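Local coordinates for hydrogenase expression protein (Thiobacillus denitrificans, PDB 3SB1) that is of unknown detailed function but probably takes part in the expression or maturation of hydrogenase, at residues 50-55 / 67-72; 115-120 / 126-131. One frame throughout, in Å; residues are numbered along the deposited sequence. Where two conformers were deposited one is given.

Interaction 1: 50-55 / 67-72; sequences LREIAE and STIDLS
Ile53, on one turn of the helical segment 50-55, and Ile69, at the end of the short strand in 67-72, mark the nearest backbone approach, with their CA atoms 8.1 Å apart and the gap filled by side chains alone. No hydrogen bond crosses it, and the buried surface is small, 136 Å² over both sides. Ile69 carries the contact from the strand side. Its CG1 stands anti to its own carbonyl carbon (chi1 -63°), and the extended arm carries CD1 out to the helix, where two neighbouring residues receive it. CD1 of Ile69 lies 3.7 Å from CG1 of Ile53, the two isoleucine branches crossing at about a right angle. In a direction roughly perpendicular to that, it rests at the same 3.7 Å from CG of Glu52, whose methylene chain comes from the opposite direction. Glu52 keeps its chain stretched, with CG anti to the backbone N (chi1 -177°), which lets it run past the isoleucine: its aliphatic part packs on CD1, while OE2 comes to 3.5 Å from CG1 of Ile69. OE2 of Glu52 is hydrogen-bonded to NE2 of His56, one turn further along the helix, at the margin of an apolar contact. Replacing Glu52 with an alanine would probably leave His56 without its carboxylate mate and strip one flank of the Ile69 methyl. Behind the contact, Ile53 continues onto Leu88 of helix 78-88 and Val113 of strand 113-119, and onto Leu153 of the second subunit. Ile69 also packs on Ile130 of the adjoining strand. The arrangement is typical of an alpha+beta fold, in which a helix packs on an antiparallel sheet through apolar side chains, here at an outermost strand within this chain.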
loop_
_atom_site.group_PDB
_atom_site.type_symbol
_atom_site.label_atom_id
_atom_site.label_comp_id
_atom_site.label_asym_id
_atom_site.label_seq_id
_atom_site.Cartn_x
_atom_site.Cartn_y
_atom_site.Cartn_z
ATOM N N LEU A 50 -14.530 -19.060 1.792
ATOM C CA LEU A 50 -13.596 -18.988 2.917
ATOM C C LEU A 50 -12.576 -20.142 2.799
ATOM O O LEU A 50 -11.389 -19.960 3.084
ATOM C CB LEU A 50 -14.293 -18.991 4.268
ATOM C CG LEU A 50 -15.258 -17.834 4.518
ATOM C CD1 LEU A 50 -15.955 -18.043 5.896
ATOM C CD2 LEU A 50 -14.596 -16.454 4.352
ATOM N N ARG A 51 -13.034 -21.333 2.416
ATOM C CA ARG A 51 -12.139 -22.461 2.268
ATOM C C ARG A 51 -11.125 -22.190 1.163
ATOM O O ARG A 51 -9.936 -22.543 1.280
ATOM C CB ARG A 51 -12.939 -23.740 1.974
ATOM C CG ARG A 51 -12.116 -24.998 1.712
ATOM C CD ARG A 51 -13.050 -26.171 1.450
ATOM N NE ARG A 51 -12.357 -27.452 1.277
ATOM C CZ ARG A 51 -11.986 -27.968 0.102
ATOM N NH1 ARG A 51 -11.383 -29.157 0.057
ATOM N NH2 ARG A 51 -12.225 -27.316 -1.034
ATOM N N GLU A 52 -11.573 -21.551 0.097
ATOM C CA GLU A 52 -10.676 -21.235 -0.997
ATOM C C GLU A 52 -9.608 -20.287 -0.533
ATOM O O GLU A 52 -8.440 -20.455 -0.865
ATOM C CB GLU A 52 -11.434 -20.664 -2.192
ATOM C CG GLU A 52 -10.530 -20.398 -3.359
ATOM C CD GLU A 52 -11.243 -20.096 -4.659
ATOM O OE1 GLU A 52 -12.497 -20.107 -4.691
ATOM O OE2 GLU A 52 -10.513 -19.847 -5.658
ATOM N N ILE A 53 -10.012 -19.265 0.197
ATOM C CA ILE A 53 -9.058 -18.287 0.730
ATOM C C ILE A 53 -8.026 -18.980 1.596
ATOM O O ILE A 53 -6.814 -18.680 1.491
ATOM C CB ILE A 53 -9.724 -17.116 1.455
ATOM C CG1 ILE A 53 -10.565 -16.252 0.514
ATOM C CG2 ILE A 53 -8.669 -16.261 2.179
ATOM C CD1 ILE A 53 -11.508 -15.312 1.210
ATOM N N ALA A 54 -8.476 -19.878 2.476
ATOM C CA ALA A 54 -7.551 -20.592 3.358
ATOM C C ALA A 54 -6.545 -21.412 2.557
ATOM O O ALA A 54 -5.370 -21.458 2.927
ATOM C CB ALA A 54 -8.282 -21.445 4.374
ATOM N N GLU A 55 -6.975 -22.008 1.446
ATOM C CA GLU A 55 -6.082 -22.782 0.601
ATOM C C GLU A 55 -5.083 -21.862 -0.101
ATOM O O GLU A 55 -3.891 -22.198 -0.184
ATOM C CB GLU A 55 -6.856 -23.549 -0.450
ATOM C CG GLU A 55 -7.877 -24.579 0.069
ATOM C CD GLU A 55 -8.914 -24.978 -1.012
ATOM O OE1 GLU A 55 -8.903 -24.392 -2.134
ATOM O OE2 GLU A 55 -9.761 -25.852 -0.723
ATOM N N SER A 67 -2.212 -15.357 -5.362
ATOM C CA SER A 67 -3.361 -15.913 -6.048
ATOM C C SER A 67 -4.479 -14.892 -6.030
ATOM O O SER A 67 -4.435 -13.955 -5.245
ATOM C CB SER A 67 -3.890 -17.125 -5.240
ATOM O OG SER A 67 -2.944 -18.171 -5.173
ATOM N N THR A 68 -5.466 -15.104 -6.886
ATOM C CA THR A 68 -6.636 -14.261 -6.892
ATOM C C THR A 68 -7.895 -15.089 -7.022
ATOM O O THR A 68 -7.878 -16.240 -7.541
ATOM C CB THR A 68 -6.619 -13.227 -8.025
ATOM O OG1 THR A 68 -6.544 -13.913 -9.283
ATOM C CG2 THR A 68 -5.459 -12.276 -7.908
ATOM N N ILE A 69 -8.972 -14.522 -6.487
ATOM C CA ILE A 69 -10.332 -15.056 -6.602
ATOM C C ILE A 69 -11.121 -13.933 -7.282
ATOM O O ILE A 69 -11.325 -12.859 -6.699
ATOM C CB ILE A 69 -10.963 -15.390 -5.257
ATOM C CG1 ILE A 69 -10.133 -16.481 -4.602
ATOM C CG2 ILE A 69 -12.488 -15.799 -5.464
ATOM C CD1 ILE A 69 -10.522 -16.745 -3.159
ATOM N N ASP A 70 -11.483 -14.172 -8.534
ATOM C CA ASP A 70 -12.219 -13.203 -9.367
ATOM C C ASP A 70 -13.705 -13.184 -9.014
ATOM O O ASP A 70 -14.557 -13.822 -9.658
ATOM C CB ASP A 70 -12.050 -13.533 -10.853
ATOM C CG ASP A 70 -12.574 -12.439 -11.763
ATOM O OD1 ASP A 70 -13.179 -11.453 -11.267
ATOM O OD2 ASP A 70 -12.381 -12.572 -13.008
ATOM N N LEU A 71 -14.040 -12.336 -8.062
ATOM C CA LEU A 71 -15.373 -12.214 -7.569
ATOM C C LEU A 71 -16.394 -11.782 -8.604
ATOM O O LEU A 71 -17.508 -12.310 -8.624
ATOM C CB LEU A 71 -15.402 -11.230 -6.378
ATOM C CG LEU A 71 -14.621 -11.598 -5.116
ATOM C CD1 LEU A 71 -14.679 -10.448 -4.102
ATOM C CD2 LEU A 71 -15.147 -12.894 -4.464
ATOM N N SER A 72 -15.995 -10.881 -9.500
ATOM C CA SER A 72 -16.903 -10.393 -10.541
ATOM C C SER A 72 -17.384 -11.504 -11.445
ATOM O O SER A 72 -18.491 -11.458 -11.987
ATOM C CB SER A 72 -16.182 -9.354 -11.387
ATOM O OG SER A 72 -15.955 -8.200 -10.610
#

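Interaction 2: 115-120 / 126-131; sequences WIIHRN and TTQFIE
A beta hairpin joins 115-120 to 126-131; 113-119 is the central strand of the antiparallel sheet and 125-132 its neighbour, the two running antiparallel with axes 4.8 Å apart at closest approach. Trp115, Ile117, Gln128 and Ile130 lie on one face, Ile116, His118, Thr127 and Phe129 on the other. Two hydrogen-bonded pairs set the register. Ile116 and Phe129 exchange bonds in both directions, the shorter from Ile116 N to Phe129 O at 2.8 Å; in the other pair His118 N binds Thr127 O, while His118 O receives the N-H of Thr126 beside it. Around this frame the side chains pair across the strands. Beneath Ile116, in one of its two conformers, lies the Phe129 ring in a CH-pi contact: CB of Ile116 stands 3.7 Å from the Phe129 ring centroid, 11° off its normal. The ring gets there because CG of Phe129 sits between its backbone N and carbonyl carbon (chi1 64°), which folds it back over the neighbouring strand. On the opposite face CD1 of Ile130, likewise in one of two conformers, packs on CE3 of Trp115, and the indole extends the hydrophobic layer to Leu84 and Leu88 of helix 78-88, with Arg85 making a cation-pi contact. Nearer the turn, ND1 of His118 and OG1 of Thr126 share a hydrogen bond of 2.9 Å at the imidazole edge; NE2 binds Asp100 O, so both ring nitrogens are engaged and the imidazole rotation is fixed. Gln128 stretches out beside Ile117, pointing the same way, and turns its amide 78° from the indole plane. There OE1 of Gln128 accepts a hydrogen bond from NE1 of Trp115 at 2.8 Å, lying almost in the indole plane.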
loop_
_atom_site.group_PDB
_atom_site.type_symbol
_atom_site.label_atom_id
_atom_site.label_comp_id
_atom_site.label_asym_id
_atom_site.label_seq_id
_atom_site.Cartn_x
_atom_site.Cartn_y
_atom_site.Cartn_z
ATOM N N TRP A 115 -8.937 -7.077 -0.538
ATOM C CA TRP A 115 -10.174 -6.889 -1.351
ATOM C C TRP A 115 -9.876 -5.733 -2.314
ATOM O O TRP A 115 -9.605 -4.616 -1.875
ATOM C CB TRP A 115 -11.368 -6.528 -0.490
ATOM C CG TRP A 115 -12.675 -6.624 -1.196
ATOM C CD1 TRP A 115 -13.175 -5.796 -2.153
ATOM C CD2 TRP A 115 -13.692 -7.614 -0.946
ATOM N NE1 TRP A 115 -14.438 -6.246 -2.554
ATOM C CE2 TRP A 115 -14.778 -7.328 -1.789
ATOM C CE3 TRP A 115 -13.817 -8.635 -0.030
ATOM C CZ2 TRP A 115 -15.962 -8.081 -1.770
ATOM C CZ3 TRP A 115 -14.997 -9.406 -0.036
ATOM C CH2 TRP A 115 -16.045 -9.103 -0.901
ATOM N N ILE A 116 -9.945 -6.026 -3.605
ATOM C CA ILE A 116 -9.610 -5.085 -4.644
ATOM C C ILE A 116 -10.842 -4.715 -5.475
ATOM O O ILE A 116 -11.650 -5.588 -5.840
ATOM C CB ILE A 116 -8.573 -5.741 -5.584
ATOM C CG1 ILE A 116 -7.459 -6.432 -4.752
ATOM C CG2 ILE A 116 -8.042 -4.733 -6.598
ATOM C CD1 ILE A 116 -6.667 -5.519 -3.873
ATOM N N ILE A 117 -11.018 -3.417 -5.710
ATOM C CA ILE A 117 -12.089 -2.954 -6.579
ATOM C C ILE A 117 -11.514 -1.890 -7.508
ATOM O O ILE A 117 -10.849 -0.940 -7.032
ATOM C CB ILE A 117 -13.289 -2.305 -5.820
ATOM C CG1 ILE A 117 -13.927 -3.249 -4.819
ATOM C CG2 ILE A 117 -14.293 -1.706 -6.859
ATOM C CD1 ILE A 117 -14.838 -2.538 -3.835
ATOM N N HIS A 118 -11.712 -2.054 -8.817
ATOM C CA HIS A 118 -11.367 -0.967 -9.750
ATOM C C HIS A 118 -12.648 -0.399 -10.351
ATOM O O HIS A 118 -13.498 -1.127 -10.778
ATOM C CB HIS A 118 -10.532 -1.392 -10.951
ATOM C CG HIS A 118 -10.149 -0.237 -11.802
ATOM N ND1 HIS A 118 -10.733 0.058 -13.022
ATOM C CD2 HIS A 118 -9.266 0.768 -11.554
ATOM C CE1 HIS A 118 -10.190 1.180 -13.488
ATOM N NE2 HIS A 118 -9.313 1.620 -12.622
ATOM N N ARG A 119 -12.755 0.931 -10.340
ATOM C CA ARG A 119 -13.843 1.627 -10.994
ATOM C C ARG A 119 -13.268 2.496 -12.134
ATOM O O ARG A 119 -12.183 3.119 -11.998
ATOM C CB ARG A 119 -14.570 2.547 -10.015
ATOM C CG ARG A 119 -15.289 1.817 -8.924
ATOM C CD ARG A 119 -15.897 2.815 -7.892
ATOM N NE ARG A 119 -16.483 2.073 -6.780
ATOM C CZ ARG A 119 -17.680 1.506 -6.779
ATOM N NH1 ARG A 119 -18.538 1.648 -7.798
ATOM N NH2 ARG A 119 -18.099 0.863 -5.693
ATOM N N ASN A 120 -14.007 2.566 -13.235
ATOM C CA ASN A 120 -13.648 3.454 -14.317
ATOM C C ASN A 120 -13.985 4.886 -13.955
ATOM O O ASN A 120 -14.487 5.176 -12.867
ATOM C CB ASN A 120 -14.209 3.033 -15.664
ATOM C CG ASN A 120 -15.711 3.079 -15.732
ATOM O OD1 ASN A 120 -16.378 3.784 -14.940
ATOM N ND2 ASN A 120 -16.277 2.369 -16.730
ATOM N N THR A 126 -15.148 -2.289 -12.876
ATOM C CA THR A 126 -14.612 -3.098 -14.004
ATOM C C THR A 126 -14.099 -4.446 -13.543
ATOM O O THR A 126 -14.058 -5.414 -14.346
ATOM C CB THR A 126 -13.490 -2.404 -14.786
ATOM O OG1 THR A 126 -12.341 -2.213 -13.972
ATOM C CG2 THR A 126 -13.989 -1.035 -15.363
ATOM N N THR A 127 -13.674 -4.516 -12.300
ATOM C CA THR A 127 -13.213 -5.779 -11.673
ATOM C C THR A 127 -13.281 -5.652 -10.167
ATOM O O THR A 127 -13.041 -4.567 -9.601
ATOM C CB THR A 127 -11.760 -6.169 -12.082
ATOM O OG1 THR A 127 -11.458 -7.499 -11.655
ATOM C CG2 THR A 127 -10.662 -5.238 -11.509
ATOM N N GLN A 128 -13.608 -6.751 -9.518
ATOM C CA GLN A 128 -13.620 -6.851 -8.048
ATOM C C GLN A 128 -13.059 -8.240 -7.789
ATOM O O GLN A 128 -13.535 -9.214 -8.356
ATOM C CB GLN A 128 -15.054 -6.710 -7.497
ATOM C CG GLN A 128 -15.119 -6.793 -6.091
ATOM C CD GLN A 128 -16.438 -6.274 -5.510
ATOM O OE1 GLN A 128 -16.434 -5.770 -4.392
ATOM N NE2 GLN A 128 -17.553 -6.337 -6.285
ATOM N N PHE A 129 -12.083 -8.327 -6.903
ATOM C CA PHE A 129 -11.445 -9.582 -6.614
ATOM C C PHE A 129 -10.710 -9.583 -5.329
ATOM O O PHE A 129 -10.403 -8.522 -4.749
ATOM C CB PHE A 129 -10.503 -10.002 -7.766
ATOM C CG PHE A 129 -9.316 -9.091 -8.012
ATOM C CD1 PHE A 129 -8.060 -9.332 -7.442
ATOM C CD2 PHE A 129 -9.435 -7.954 -8.837
ATOM C CE1 PHE A 129 -6.982 -8.565 -7.730
ATOM C CE2 PHE A 129 -8.330 -7.131 -9.087
ATOM C CZ PHE A 129 -7.103 -7.408 -8.518
ATOM N N ILE A 130 -10.465 -10.798 -4.845
ATOM C CA ILE A 130 -9.674 -11.016 -3.646
ATOM C C ILE A 130 -8.259 -11.340 -4.151
ATOM O O ILE A 130 -8.068 -12.067 -5.141
ATOM C CB ILE A 130 -10.130 -12.220 -2.791
ATOM C CG1 ILE A 130 -11.593 -12.132 -2.381
ATOM C CG2 ILE A 130 -9.237 -12.307 -1.536
ATOM C CD1 ILE A 130 -11.886 -11.009 -1.450
ATOM N N GLU A 131 -7.264 -10.753 -3.513
ATOM C CA GLU A 131 -5.860 -11.057 -3.846
ATOM C C GLU A 131 -5.221 -11.581 -2.580
ATOM O O GLU A 131 -5.339 -10.946 -1.537
ATOM C CB GLU A 131 -5.149 -9.838 -4.408
ATOM C CG GLU A 131 -3.768 -10.115 -4.955
ATOM C CD GLU A 131 -3.158 -8.865 -5.670
ATOM O OE1 GLU A 131 -3.742 -7.769 -5.649
ATOM O OE2 GLU A 131 -2.100 -9.013 -6.287
#

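Overall arrangement
From the N terminus, interaction 1 comes first: helix 48-63 runs out, the chain returns as strand 67-69, and the contact closes that helix-to-strand connection. After helix 78-88 and the strands 93-97 and 102-107, interaction 2 closes the hairpin of strands 113-119 and 125-132. The two are therefore in series, neither nested nor crossed, with centres about 13 Å apart. In space they meet along one seam, because strand 67-69 borders strand 125-132 at the edge of the sheet. There Ile130 N probably hydrogen-bonds to Ile69 O at 2.9 Å. Interaction 1 thus attaches the first helix to a sheet in which interaction 2 pairs the central strand with its neighbour.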